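Local coordinates for sporozoite microneme protein essential for cell traversal (Plasmodium berghei, PDB 4U5A) that is a microneme protein of sporozoites, essential for their traversal of host cells, and folds as a four-helix bundle, at residues D15-D20 with I93-I98; I123-G128 with G135-I140; N110-I115 with K183-L188. One frame throughout, in Å; residues are numbered along the deposited sequence.

Interaction 1 (D15-D20 with I93-I98); sequences DKLSDD and IQKEKI
L17 of helix 10-39 reaches across to K95 and I98 of helix 88-126, joining two long helices of the four-helix bundle. The two segments run in the same general direction, and their closest CA atoms, those of L17 and I98, are 8.0 Å apart, so side chains alone bridge the gap. Followed outward, the CB of L17 sets off toward the partner helix and CG extends that course, standing opposite the carbonyl carbon (chi1 -74°) on the side of the backbone N. Neither atom touches the opposite segment; the branch CD1 does the work, while CD2, the second branch, has no partner within 4.2 Å in 93-98. The segments bury 131 Å² in total without any hydrogen bond between them. Beyond the methylene at CG, the lysine chain bends at chi3 (80°), and its ammonium forms a long, weak ion pair with E13. L17 also rests on I76 of helix 59-84, while I98 is backed by I199. The CD1 methyl of L17 sits between a lysine methylene and an isoleucine methyl: 3.8 Å from K95 CG, with the two side chains meeting at about a right angle, and 4.0 Å from I98 CG2, the branch that points away from its own backbone N.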
ATOM      1  N   ASP A  15      23.231  -1.037  -0.418  1.00 34.84           N
ATOM      2  CA  ASP A  15      22.657  -1.941   0.566  1.00 39.50           C
ATOM      3  C   ASP A  15      21.712  -1.172   1.496  1.00 42.30           C
ATOM      4  O   ASP A  15      20.653  -1.679   1.882  1.00 42.35           O
ATOM      5  CB  ASP A  15      23.761  -2.632   1.369  1.00 37.97           C
ATOM      6  CG  ASP A  15      24.459  -3.729   0.579  1.00 55.00           C
ATOM      7  OD1 ASP A  15      23.905  -4.160  -0.454  1.00 53.72           O
ATOM      8  OD2 ASP A  15      25.558  -4.159   0.991  1.00 51.16           O
ATOM      9  N   LYS A  16      22.090   0.060   1.832  1.00 38.04           N
ATOM     10  CA  LYS A  16      21.248   0.917   2.661  1.00 41.90           C
ATOM     11  C   LYS A  16      19.967   1.301   1.928  1.00 48.73           C
ATOM     12  O   LYS A  16      18.897   1.365   2.536  1.00 33.73           O
ATOM     13  CB  LYS A  16      22.005   2.165   3.093  1.00 29.99           C
ATOM     14  N   LEU A  17      20.072   1.564   0.626  1.00 42.09           N
ATOM     15  CA  LEU A  17      18.871   1.808  -0.176  1.00 34.07           C
ATOM     16  C   LEU A  17      17.901   0.630  -0.062  1.00 39.68           C
ATOM     17  O   LEU A  17      16.705   0.810   0.233  1.00 45.44           O
ATOM     18  CB  LEU A  17      19.236   2.066  -1.640  1.00 45.65           C
ATOM     19  CG  LEU A  17      19.855   3.432  -1.948  1.00 54.34           C
ATOM     20  CD1 LEU A  17      20.367   3.499  -3.376  1.00 54.56           C
ATOM     21  CD2 LEU A  17      18.827   4.524  -1.707  1.00 37.79           C
ATOM     22  N   SER A  18      18.428  -0.576  -0.264  1.00 39.85           N
ATOM     23  CA  SER A  18      17.603  -1.776  -0.187  1.00 34.09           C
ATOM     24  C   SER A  18      16.950  -1.939   1.186  1.00 41.26           C
ATOM     25  O   SER A  18      15.737  -2.168   1.288  1.00 39.15           O
ATOM     26  CB  SER A  18      18.438  -3.018  -0.507  1.00 37.66           C
ATOM     27  OG  SER A  18      18.819  -3.046  -1.870  1.00 35.49           O
ATOM     28  N   ASP A  19      17.753  -1.793   2.236  1.00 35.21           N
ATOM     29  CA  ASP A  19      17.274  -1.991   3.600  1.00 39.76           C
ATOM     30  C   ASP A  19      16.215  -0.962   4.015  1.00 47.94           C
ATOM     31  O   ASP A  19      15.194  -1.318   4.621  1.00 43.53           O
ATOM     32  CB  ASP A  19      18.454  -1.966   4.572  1.00 32.65           C
ATOM     33  CG  ASP A  19      19.388  -3.151   4.383  1.00 43.02           C
ATOM     34  OD1 ASP A  19      18.912  -4.216   3.940  1.00 52.22           O
ATOM     35  OD2 ASP A  19      20.596  -3.019   4.673  1.00 54.20           O
ATOM     36  N   ASP A  20      16.457   0.304   3.685  1.00 39.53           N
ATOM     37  CA  ASP A  20      15.494   1.364   3.968  1.00 38.38           C
ATOM     38  C   ASP A  20      14.178   1.100   3.253  1.00 39.58           C
ATOM     39  O   ASP A  20      13.100   1.194   3.855  1.00 47.03           O
ATOM     40  CB  ASP A  20      16.040   2.733   3.552  1.00 53.50           C
ATOM     41  CG  ASP A  20      17.116   3.245   4.490  1.00 56.48           C
ATOM     42  OD1 ASP A  20      17.463   2.530   5.455  1.00 55.50           O
ATOM     43  OD2 ASP A  20      17.615   4.366   4.257  1.00 59.58           O
ATOM     44  N   ILE A  93      24.459   9.903  -9.365  1.00 35.61           N
ATOM     45  CA  ILE A  93      23.235  10.141 -10.127  1.00 40.69           C
ATOM     46  C   ILE A  93      22.292   8.930 -10.082  1.00 42.57           C
ATOM     47  O   ILE A  93      21.096   9.083  -9.841  1.00 42.24           O
ATOM     48  CB  ILE A  93      23.560  10.505 -11.589  1.00 47.90           C
ATOM     49  CG1 ILE A  93      24.282  11.855 -11.646  1.00 58.03           C
ATOM     50  CG2 ILE A  93      22.297  10.564 -12.427  1.00 45.49           C
ATOM     51  CD1 ILE A  93      24.766  12.233 -13.027  1.00 49.49           C
ATOM     52  N   GLN A  94      22.832   7.738 -10.323  1.00 45.25           N
ATOM     53  CA  GLN A  94      22.056   6.498 -10.253  1.00 49.38           C
ATOM     54  C   GLN A  94      21.455   6.276  -8.878  1.00 39.02           C
ATOM     55  O   GLN A  94      20.290   5.884  -8.757  1.00 31.28           O
ATOM     56  CB  GLN A  94      22.917   5.289 -10.625  1.00 40.91           C
ATOM     57  CG  GLN A  94      22.135   3.992 -10.780  1.00 43.44           C
ATOM     58  CD  GLN A  94      21.368   3.907 -12.083  1.00 54.46           C
ATOM     59  OE1 GLN A  94      21.412   4.821 -12.908  1.00 58.66           O
ATOM     60  NE2 GLN A  94      20.656   2.801 -12.278  1.00 47.60           N
ATOM     61  N   LYS A  95      22.258   6.519  -7.846  1.00 36.69           N
ATOM     62  CA  LYS A  95      21.790   6.403  -6.472  1.00 40.19           C
ATOM     63  C   LYS A  95      20.595   7.335  -6.264  1.00 45.44           C
ATOM     64  O   LYS A  95      19.557   6.938  -5.712  1.00 44.46           O
ATOM     65  CB  LYS A  95      22.921   6.746  -5.505  1.00 34.93           C
ATOM     66  CG  LYS A  95      22.648   6.434  -4.052  1.00 59.35           C
ATOM     67  CD  LYS A  95      23.942   6.453  -3.258  1.00 59.08           C
ATOM     68  CE  LYS A  95      24.344   7.880  -2.929  1.00 77.75           C
ATOM     69  NZ  LYS A  95      25.619   7.945  -2.163  1.00 86.74           N
ATOM     70  N   GLU A  96      20.731   8.557  -6.773  1.00 34.61           N
ATOM     71  CA  GLU A  96      19.647   9.535  -6.740  1.00 44.41           C
ATOM     72  C   GLU A  96      18.377   9.037  -7.448  1.00 46.01           C
ATOM     73  O   GLU A  96      17.270   9.157  -6.916  1.00 42.64           O
ATOM     74  CB  GLU A  96      20.132  10.838  -7.380  1.00 51.07           C
ATOM     75  CG  GLU A  96      19.065  11.878  -7.647  1.00 66.15           C
ATOM     76  CD  GLU A  96      19.585  13.023  -8.494  1.00 70.40           C
ATOM     77  OE1 GLU A  96      20.792  13.025  -8.821  1.00 71.56           O
ATOM     78  OE2 GLU A  96      18.786  13.915  -8.847  1.00 84.22           O
ATOM     79  N   LYS A  97      18.550   8.449  -8.628  1.00 41.36           N
ATOM     80  CA  LYS A  97      17.433   7.921  -9.412  1.00 47.39           C
ATOM     81  C   LYS A  97      16.687   6.805  -8.679  1.00 47.45           C
ATOM     82  O   LYS A  97      15.449   6.767  -8.663  1.00 39.76           O
ATOM     83  CB  LYS A  97      17.937   7.410 -10.764  1.00 38.44           C
ATOM     84  CG  LYS A  97      18.402   8.509 -11.707  1.00 47.99           C
ATOM     85  CD  LYS A  97      18.890   7.932 -13.022  1.00 53.21           C
ATOM     86  CE  LYS A  97      19.321   9.028 -13.984  1.00 52.26           C
ATOM     87  NZ  LYS A  97      19.843   8.472 -15.264  1.00 56.27           N
ATOM     88  N   ILE A  98      17.447   5.898  -8.075  1.00 40.12           N
ATOM     89  CA  ILE A  98      16.866   4.804  -7.311  1.00 42.02           C
ATOM     90  C   ILE A  98      16.072   5.356  -6.128  1.00 46.20           C
ATOM     91  O   ILE A  98      14.933   4.929  -5.874  1.00 39.86           O
ATOM     92  CB  ILE A  98      17.952   3.825  -6.821  1.00 32.27           C
ATOM     93  CG1 ILE A  98      18.629   3.153  -8.018  1.00 37.22           C
ATOM     94  CG2 ILE A  98      17.356   2.769  -5.915  1.00 32.94           C
ATOM     95  CD1 ILE A  98      19.849   2.334  -7.655  1.00 34.25           C
TER

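Interaction 2 (I123-G128 with G135-I140); sequences IILKYG and GVLESI
None of the groups by which L125 meets V136, L137 and I140 is flat; the one aromatic ring, that of Y127, lies beside the contact, with K126 CG 3.8 Å above one face and displaced toward the rim. At that ring's hydroxyl end, K126 NZ donates a hydrogen bond to Y127 OH (2.6 Å), and the same lysine makes a cation-pi contact with F173. The contact joins two consecutive helices at one end of the four-helix bundle: helix 88-126 ends at K126, and after a loop the chain folds back so that V136 and the first residues of helix 137-142 pack against that end. L125 is its centre. Its CG lies 4.1 Å from V136 CG1, and its two methyls part to different neighbours, CD2 to L137 CD2 (3.6 Å) and CD1 to I140 CG1 (4.1 Å). The pairs are all apolar, no hydrogen bond crosses, and 203 Å² is buried. Helix 148-155 closes the cluster, L154 covering L125 and L155 covering both L137 and I140. V136 presents CG1 to leucine because chi1 (153°) turns that branch away from its backbone N, whereas CG2 approaches I124 CD1 at 4.5 Å, a looser touch.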
ATOM      1  N   ILE A 123     -17.014   0.531   4.717  1.00 52.60           N
ATOM      2  CA  ILE A 123     -17.388  -0.859   4.967  1.00 59.59           C
ATOM      3  C   ILE A 123     -17.923  -1.050   6.388  1.00 59.46           C
ATOM      4  O   ILE A 123     -18.967  -1.680   6.583  1.00 49.20           O
ATOM      5  CB  ILE A 123     -16.197  -1.819   4.738  1.00 59.30           C
ATOM      6  CG1 ILE A 123     -15.844  -1.892   3.247  1.00 62.88           C
ATOM      7  CG2 ILE A 123     -16.517  -3.211   5.262  1.00 38.46           C
ATOM      8  CD1 ILE A 123     -14.550  -2.634   2.958  1.00 44.03           C
ATOM      9  N   ILE A 124     -17.206  -0.514   7.374  1.00 54.37           N
ATOM     10  CA  ILE A 124     -17.639  -0.618   8.768  1.00 57.73           C
ATOM     11  C   ILE A 124     -19.021  -0.002   8.953  1.00 65.62           C
ATOM     12  O   ILE A 124     -19.872  -0.581   9.622  1.00 65.05           O
ATOM     13  CB  ILE A 124     -16.636   0.045   9.741  1.00 59.24           C
ATOM     14  CG1 ILE A 124     -15.426  -0.870   9.960  1.00 54.13           C
ATOM     15  CG2 ILE A 124     -17.281   0.300  11.086  1.00 57.83           C
ATOM     16  CD1 ILE A 124     -14.367  -0.301  10.898  1.00 55.34           C
ATOM     17  N   LEU A 125     -19.253   1.157   8.345  1.00 62.95           N
ATOM     18  CA  LEU A 125     -20.560   1.794   8.452  1.00 57.26           C
ATOM     19  C   LEU A 125     -21.672   0.976   7.790  1.00 62.32           C
ATOM     20  O   LEU A 125     -22.697   0.699   8.418  1.00 68.58           O
ATOM     21  CB  LEU A 125     -20.528   3.198   7.845  1.00 56.47           C
ATOM     22  CG  LEU A 125     -19.834   4.274   8.680  1.00 61.36           C
ATOM     23  CD1 LEU A 125     -20.030   5.656   8.075  1.00 53.09           C
ATOM     24  CD2 LEU A 125     -20.360   4.234  10.101  1.00 47.78           C
ATOM     25  N   LYS A 126     -21.476   0.593   6.530  1.00 58.65           N
ATOM     26  CA  LYS A 126     -22.547  -0.053   5.770  1.00 53.69           C
ATOM     27  C   LYS A 126     -22.979  -1.399   6.356  1.00 68.56           C
ATOM     28  O   LYS A 126     -24.150  -1.769   6.261  1.00 78.63           O
ATOM     29  CB  LYS A 126     -22.140  -0.226   4.303  1.00 53.94           C
ATOM     30  CG  LYS A 126     -23.263  -0.769   3.418  1.00 47.65           C
ATOM     31  CD  LYS A 126     -22.894  -0.718   1.943  1.00 51.00           C
ATOM     32  CE  LYS A 126     -24.069  -1.105   1.050  1.00 63.38           C
ATOM     33  NZ  LYS A 126     -24.472  -2.529   1.199  1.00 77.20           N
ATOM     34  N   TYR A 127     -22.047  -2.133   6.960  1.00 70.40           N
ATOM     35  CA  TYR A 127     -22.372  -3.458   7.491  1.00 62.64           C
ATOM     36  C   TYR A 127     -22.082  -3.586   8.979  1.00 67.88           C
ATOM     37  O   TYR A 127     -23.011  -3.647   9.785  1.00104.01           O
ATOM     38  CB  TYR A 127     -21.626  -4.547   6.716  1.00 58.44           C
ATOM     39  CG  TYR A 127     -22.072  -4.630   5.279  1.00 64.27           C
ATOM     40  CD1 TYR A 127     -23.287  -5.211   4.947  1.00 59.30           C
ATOM     41  CD2 TYR A 127     -21.287  -4.119   4.257  1.00 57.99           C
ATOM     42  CE1 TYR A 127     -23.710  -5.281   3.637  1.00 69.51           C
ATOM     43  CE2 TYR A 127     -21.701  -4.188   2.941  1.00 58.16           C
ATOM     44  CZ  TYR A 127     -22.914  -4.770   2.638  1.00 63.72           C
ATOM     45  OH  TYR A 127     -23.341  -4.843   1.333  1.00 68.84           O
ATOM     46  N   GLY A 128     -20.801  -3.660   9.331  1.00 43.34           N
ATOM     47  CA  GLY A 128     -20.390  -3.848  10.712  1.00 42.44           C
ATOM     48  C   GLY A 128     -21.072  -2.911  11.690  1.00 50.89           C
ATOM     49  O   GLY A 128     -21.535  -1.834  11.321  1.00 78.29           O
ATOM     50  N   GLY A 135     -17.750   3.873  16.064  1.00101.01           N
ATOM     51  CA  GLY A 135     -17.467   5.245  16.445  1.00 71.79           C
ATOM     52  C   GLY A 135     -16.653   5.870  15.328  1.00 82.36           C
ATOM     53  O   GLY A 135     -15.831   6.759  15.545  1.00 73.90           O
ATOM     54  N   VAL A 136     -16.889   5.370  14.120  1.00 89.98           N
ATOM     55  CA  VAL A 136     -16.327   5.906  12.895  1.00 74.89           C
ATOM     56  C   VAL A 136     -17.262   7.031  12.468  1.00 76.82           C
ATOM     57  O   VAL A 136     -16.870   7.961  11.759  1.00 76.12           O
ATOM     58  CB  VAL A 136     -16.203   4.799  11.806  1.00 72.44           C
ATOM     59  CG1 VAL A 136     -16.251   5.373  10.400  1.00 60.80           C
ATOM     60  CG2 VAL A 136     -14.935   3.987  12.013  1.00 65.68           C
ATOM     61  N   LEU A 137     -18.497   6.946  12.954  1.00 79.41           N
ATOM     62  CA  LEU A 137     -19.502   7.976  12.735  1.00 71.03           C
ATOM     63  C   LEU A 137     -19.050   9.354  13.216  1.00 67.41           C
ATOM     64  O   LEU A 137     -19.400  10.365  12.613  1.00 73.11           O
ATOM     65  CB  LEU A 137     -20.804   7.585  13.439  1.00 66.36           C
ATOM     66  CG  LEU A 137     -21.625   6.441  12.835  1.00 67.57           C
ATOM     67  CD1 LEU A 137     -22.631   5.891  13.841  1.00 52.99           C
ATOM     68  CD2 LEU A 137     -22.334   6.908  11.579  1.00 68.91           C
ATOM     69  N   GLU A 138     -18.269   9.394  14.293  1.00 65.25           N
ATOM     70  CA  GLU A 138     -17.768  10.664  14.809  1.00 86.86           C
ATOM     71  C   GLU A 138     -16.609  11.168  13.951  1.00 85.68           C
ATOM     72  O   GLU A 138     -16.448  12.375  13.745  1.00 88.68           O
ATOM     73  CB  GLU A 138     -17.341  10.530  16.275  1.00 85.27           C
ATOM     74  CG  GLU A 138     -16.043   9.765  16.502  1.00102.67           C
ATOM     75  CD  GLU A 138     -15.606   9.770  17.952  1.00114.85           C
ATOM     76  OE1 GLU A 138     -15.992  10.705  18.686  1.00106.15           O
ATOM     77  OE2 GLU A 138     -14.875   8.840  18.359  1.00 99.29           O
ATOM     78  N   SER A 139     -15.838  10.230  13.411  1.00 76.31           N
ATOM     79  CA  SER A 139     -14.687  10.567  12.594  1.00 75.08           C
ATOM     80  C   SER A 139     -15.181  11.046  11.243  1.00 71.16           C
ATOM     81  O   SER A 139     -14.583  11.925  10.624  1.00 77.12           O
ATOM     82  CB  SER A 139     -13.759   9.362  12.439  1.00 73.25           C
ATOM     83  OG  SER A 139     -13.074   9.084  13.650  1.00 89.58           O
ATOM     84  N   ILE A 140     -16.285  10.463  10.792  1.00 66.75           N
ATOM     85  CA  ILE A 140     -16.900  10.877   9.544  1.00 66.73           C
ATOM     86  C   ILE A 140     -17.562  12.237   9.760  1.00 73.68           C
ATOM     87  O   ILE A 140     -17.478  13.117   8.904  1.00 73.11           O
ATOM     88  CB  ILE A 140     -17.922   9.839   9.041  1.00 59.16           C
ATOM     89  CG1 ILE A 140     -17.197   8.615   8.477  1.00 64.48           C
ATOM     90  CG2 ILE A 140     -18.815  10.433   7.965  1.00 55.94           C
ATOM     91  CD1 ILE A 140     -16.341   8.921   7.261  1.00 49.87           C
TER

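Interaction 3 (N110-I115 with K183-L188); sequences NSLIQI and KNLTDL
L112 is the one residue of 110-115 that makes close contact with 183-188, and it divides its two methyls between N184 and L185. CD1 approaches N184 CB to 3.7 Å and lies equally near the amide nitrogen ND2, standing off the amide plane, so this is van der Waals contact between a methyl and a polar group and not a hydrogen bond. CD2 turns to L185 CD2 at 3.6 Å, an apolar pair, and also lies 3.9 Å from N184 CB. N184 CB therefore fits against both branches of the leucine. With CG of N184 anti to C (chi1 -80°), the amide is carried along the side of L112 next to CD1. The two segments run antiparallel, with the CA atoms of L112 and N184 8.0 Å apart, and the contact is a side-chain seam between helices 88-126 and 167-197 of the four-helix bundle. It buries 145 Å². In the next shell, L185 also packs on L109, one turn before L112 on the same helix, and on P61 and K64 of helix 59-84, while L188 extends the seam by touching K108 and L109. On helix 88-126, I113 is turned instead to T28 and T31 of helix 10-39, so adjacent residues serve different neighbours. The backbone oxygen of L112 accepts a hydrogen bond from N116 ND2.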
ATOM      1  N   ASN A 110       1.054   5.326  -0.099  1.00 38.32           N
ATOM      2  CA  ASN A 110       0.401   6.119   0.944  1.00 40.09           C
ATOM      3  C   ASN A 110      -0.942   6.699   0.472  1.00 37.39           C
ATOM      4  O   ASN A 110      -1.930   6.710   1.225  1.00 45.25           O
ATOM      5  CB  ASN A 110       1.328   7.244   1.415  1.00 38.58           C
ATOM      6  CG  ASN A 110       2.508   6.734   2.237  1.00 56.05           C
ATOM      7  OD1 ASN A 110       2.417   5.710   2.915  1.00 56.27           O
ATOM      8  ND2 ASN A 110       3.624   7.456   2.179  1.00 60.71           N
ATOM      9  N   SER A 111      -0.981   7.160  -0.777  1.00 25.54           N
ATOM     10  CA  SER A 111      -2.234   7.626  -1.370  1.00 35.84           C
ATOM     11  C   SER A 111      -3.279   6.503  -1.350  1.00 46.15           C
ATOM     12  O   SER A 111      -4.440   6.694  -0.932  1.00 48.15           O
ATOM     13  CB  SER A 111      -1.985   8.113  -2.802  1.00 25.10           C
ATOM     14  OG  SER A 111      -3.175   8.581  -3.414  1.00 63.64           O
ATOM     15  N   LEU A 112      -2.833   5.325  -1.776  1.00 45.74           N
ATOM     16  CA  LEU A 112      -3.658   4.123  -1.792  1.00 39.47           C
ATOM     17  C   LEU A 112      -4.194   3.793  -0.397  1.00 43.06           C
ATOM     18  O   LEU A 112      -5.360   3.397  -0.234  1.00 40.91           O
ATOM     19  CB  LEU A 112      -2.841   2.953  -2.342  1.00 47.28           C
ATOM     20  CG  LEU A 112      -3.487   2.064  -3.405  1.00 49.45           C
ATOM     21  CD1 LEU A 112      -4.120   2.906  -4.500  1.00 44.41           C
ATOM     22  CD2 LEU A 112      -2.451   1.131  -3.998  1.00 46.29           C
ATOM     23  N   ILE A 113      -3.335   3.967   0.606  1.00 32.77           N
ATOM     24  CA  ILE A 113      -3.708   3.740   1.995  1.00 35.43           C
ATOM     25  C   ILE A 113      -4.823   4.696   2.402  1.00 51.77           C
ATOM     26  O   ILE A 113      -5.796   4.273   3.018  1.00 57.63           O
ATOM     27  CB  ILE A 113      -2.510   3.910   2.958  1.00 36.98           C
ATOM     28  CG1 ILE A 113      -1.554   2.721   2.851  1.00 41.98           C
ATOM     29  CG2 ILE A 113      -2.986   4.047   4.397  1.00 31.79           C
ATOM     30  CD1 ILE A 113      -0.375   2.803   3.807  1.00 52.25           C
ATOM     31  N   GLN A 114      -4.701   5.970   2.041  1.00 45.38           N
ATOM     32  CA  GLN A 114      -5.762   6.927   2.362  1.00 55.12           C
ATOM     33  C   GLN A 114      -7.103   6.512   1.752  1.00 54.67           C
ATOM     34  O   GLN A 114      -8.144   6.424   2.450  1.00 65.09           O
ATOM     35  CB  GLN A 114      -5.384   8.323   1.865  1.00 56.14           C
ATOM     36  CG  GLN A 114      -4.217   8.939   2.609  1.00 72.65           C
ATOM     37  CD  GLN A 114      -4.356   8.822   4.115  1.00 94.33           C
ATOM     38  OE1 GLN A 114      -5.373   9.210   4.693  1.00 91.51           O
ATOM     39  NE2 GLN A 114      -3.333   8.272   4.757  1.00 93.20           N
ATOM     40  N   ILE A 115      -7.059   6.246   0.448  1.00 41.56           N
ATOM     41  CA  ILE A 115      -8.229   5.771  -0.286  1.00 40.59           C
ATOM     42  C   ILE A 115      -8.913   4.605   0.442  1.00 49.32           C
ATOM     43  O   ILE A 115     -10.136   4.621   0.656  1.00 52.64           O
ATOM     44  CB  ILE A 115      -7.846   5.354  -1.723  1.00 34.24           C
ATOM     45  CG1 ILE A 115      -7.386   6.580  -2.524  1.00 35.44           C
ATOM     46  CG2 ILE A 115      -9.009   4.652  -2.416  1.00 36.66           C
ATOM     47  CD1 ILE A 115      -7.086   6.282  -3.979  1.00 44.13           C
ATOM     48  N   LYS A 183      -5.890  -4.282  -8.044  1.00 41.43           N
ATOM     49  CA  LYS A 183      -5.579  -3.838  -9.396  1.00 39.30           C
ATOM     50  C   LYS A 183      -4.585  -2.672  -9.342  1.00 50.15           C
ATOM     51  O   LYS A 183      -3.637  -2.619 -10.126  1.00 41.10           O
ATOM     52  CB  LYS A 183      -6.857  -3.450 -10.144  1.00 38.07           C
ATOM     53  CG  LYS A 183      -6.659  -3.192 -11.634  1.00 41.53           C
ATOM     54  CD  LYS A 183      -7.396  -1.959 -12.123  1.00 64.63           C
ATOM     55  CE  LYS A 183      -7.065  -1.693 -13.587  1.00 70.90           C
ATOM     56  NZ  LYS A 183      -7.800  -0.524 -14.139  1.00 73.87           N
ATOM     57  N   ASN A 184      -4.803  -1.748  -8.409  1.00 39.32           N
ATOM     58  CA  ASN A 184      -3.905  -0.608  -8.232  1.00 46.02           C
ATOM     59  C   ASN A 184      -2.512  -1.043  -7.784  1.00 41.34           C
ATOM     60  O   ASN A 184      -1.512  -0.453  -8.189  1.00 37.18           O
ATOM     61  CB  ASN A 184      -4.483   0.390  -7.221  1.00 43.99           C
ATOM     62  CG  ASN A 184      -5.544   1.288  -7.826  1.00 41.81           C
ATOM     63  OD1 ASN A 184      -5.459   1.671  -8.992  1.00 54.70           O
ATOM     64  ND2 ASN A 184      -6.553   1.628  -7.033  1.00 56.49           N
ATOM     65  N   LEU A 185      -2.454  -2.077  -6.949  1.00 37.12           N
ATOM     66  CA  LEU A 185      -1.181  -2.624  -6.493  1.00 35.60           C
ATOM     67  C   LEU A 185      -0.466  -3.340  -7.632  1.00 41.30           C
ATOM     68  O   LEU A 185       0.763  -3.329  -7.714  1.00 42.04           O
ATOM     69  CB  LEU A 185      -1.399  -3.579  -5.315  1.00 35.17           C
ATOM     70  CG  LEU A 185      -1.855  -2.954  -3.994  1.00 35.90           C
ATOM     71  CD1 LEU A 185      -2.175  -4.023  -2.963  1.00 25.47           C
ATOM     72  CD2 LEU A 185      -0.785  -2.013  -3.467  1.00 29.68           C
ATOM     73  N   THR A 186      -1.246  -3.946  -8.519  1.00 33.86           N
ATOM     74  CA  THR A 186      -0.700  -4.688  -9.646  1.00 38.18           C
ATOM     75  C   THR A 186      -0.093  -3.760 -10.693  1.00 40.17           C
ATOM     76  O   THR A 186       0.970  -4.039 -11.246  1.00 45.71           O
ATOM     77  CB  THR A 186      -1.790  -5.558 -10.300  1.00 32.85           C
ATOM     78  OG1 THR A 186      -2.222  -6.552  -9.366  1.00 38.21           O
ATOM     79  CG2 THR A 186      -1.263  -6.253 -11.540  1.00 28.46           C
ATOM     80  N   ASP A 187      -0.770  -2.646 -10.949  1.00 43.61           N
ATOM     81  CA  ASP A 187      -0.289  -1.656 -11.904  1.00 45.16           C
ATOM     82  C   ASP A 187       0.894  -0.868 -11.346  1.00 42.00           C
ATOM     83  O   ASP A 187       1.732  -0.373 -12.101  1.00 37.93           O
ATOM     84  CB  ASP A 187      -1.424  -0.715 -12.307  1.00 41.84           C
ATOM     85  CG  ASP A 187      -2.540  -1.436 -13.041  1.00 62.16           C
ATOM     86  OD1 ASP A 187      -2.333  -2.603 -13.438  1.00 68.63           O
ATOM     87  OD2 ASP A 187      -3.624  -0.841 -13.216  1.00 62.14           O
ATOM     88  N   LEU A 188       0.961  -0.764 -10.022  1.00 41.50           N
ATOM     89  CA  LEU A 188       2.070  -0.092  -9.357  1.00 33.68           C
ATOM     90  C   LEU A 188       3.346  -0.903  -9.528  1.00 40.76           C
ATOM     91  O   LEU A 188       4.423  -0.352  -9.760  1.00 38.02           O
ATOM     92  CB  LEU A 188       1.761   0.110  -7.874  1.00 32.52           C
ATOM     93  CG  LEU A 188       2.644   1.092  -7.104  1.00 46.05           C
ATOM     94  CD1 LEU A 188       2.739   2.418  -7.836  1.00 47.86           C
ATOM     95  CD2 LEU A 188       2.091   1.299  -5.705  1.00 37.20           C
TER

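Overall arrangement
Helix 88-126 takes part in all three contacts, meeting a different partner in each: helix 10-39, the short helix 137-142 and helix 167-197. Interaction 3 lies near the middle of the molecule, about 5 Å from the chain centre, with interactions 1 and 2 each about 22 Å from it, centre to centre. Those two are 41 Å apart between centres and on opposite sides of the chain centre, so the three lie nearly in line along the bundle. None touches another; nearest atoms are about 11 Å apart for interactions 1 and 3 and about 9 Å for 2 and 3. In sequence, interaction 2 is nested within the loop that interaction 3 closes.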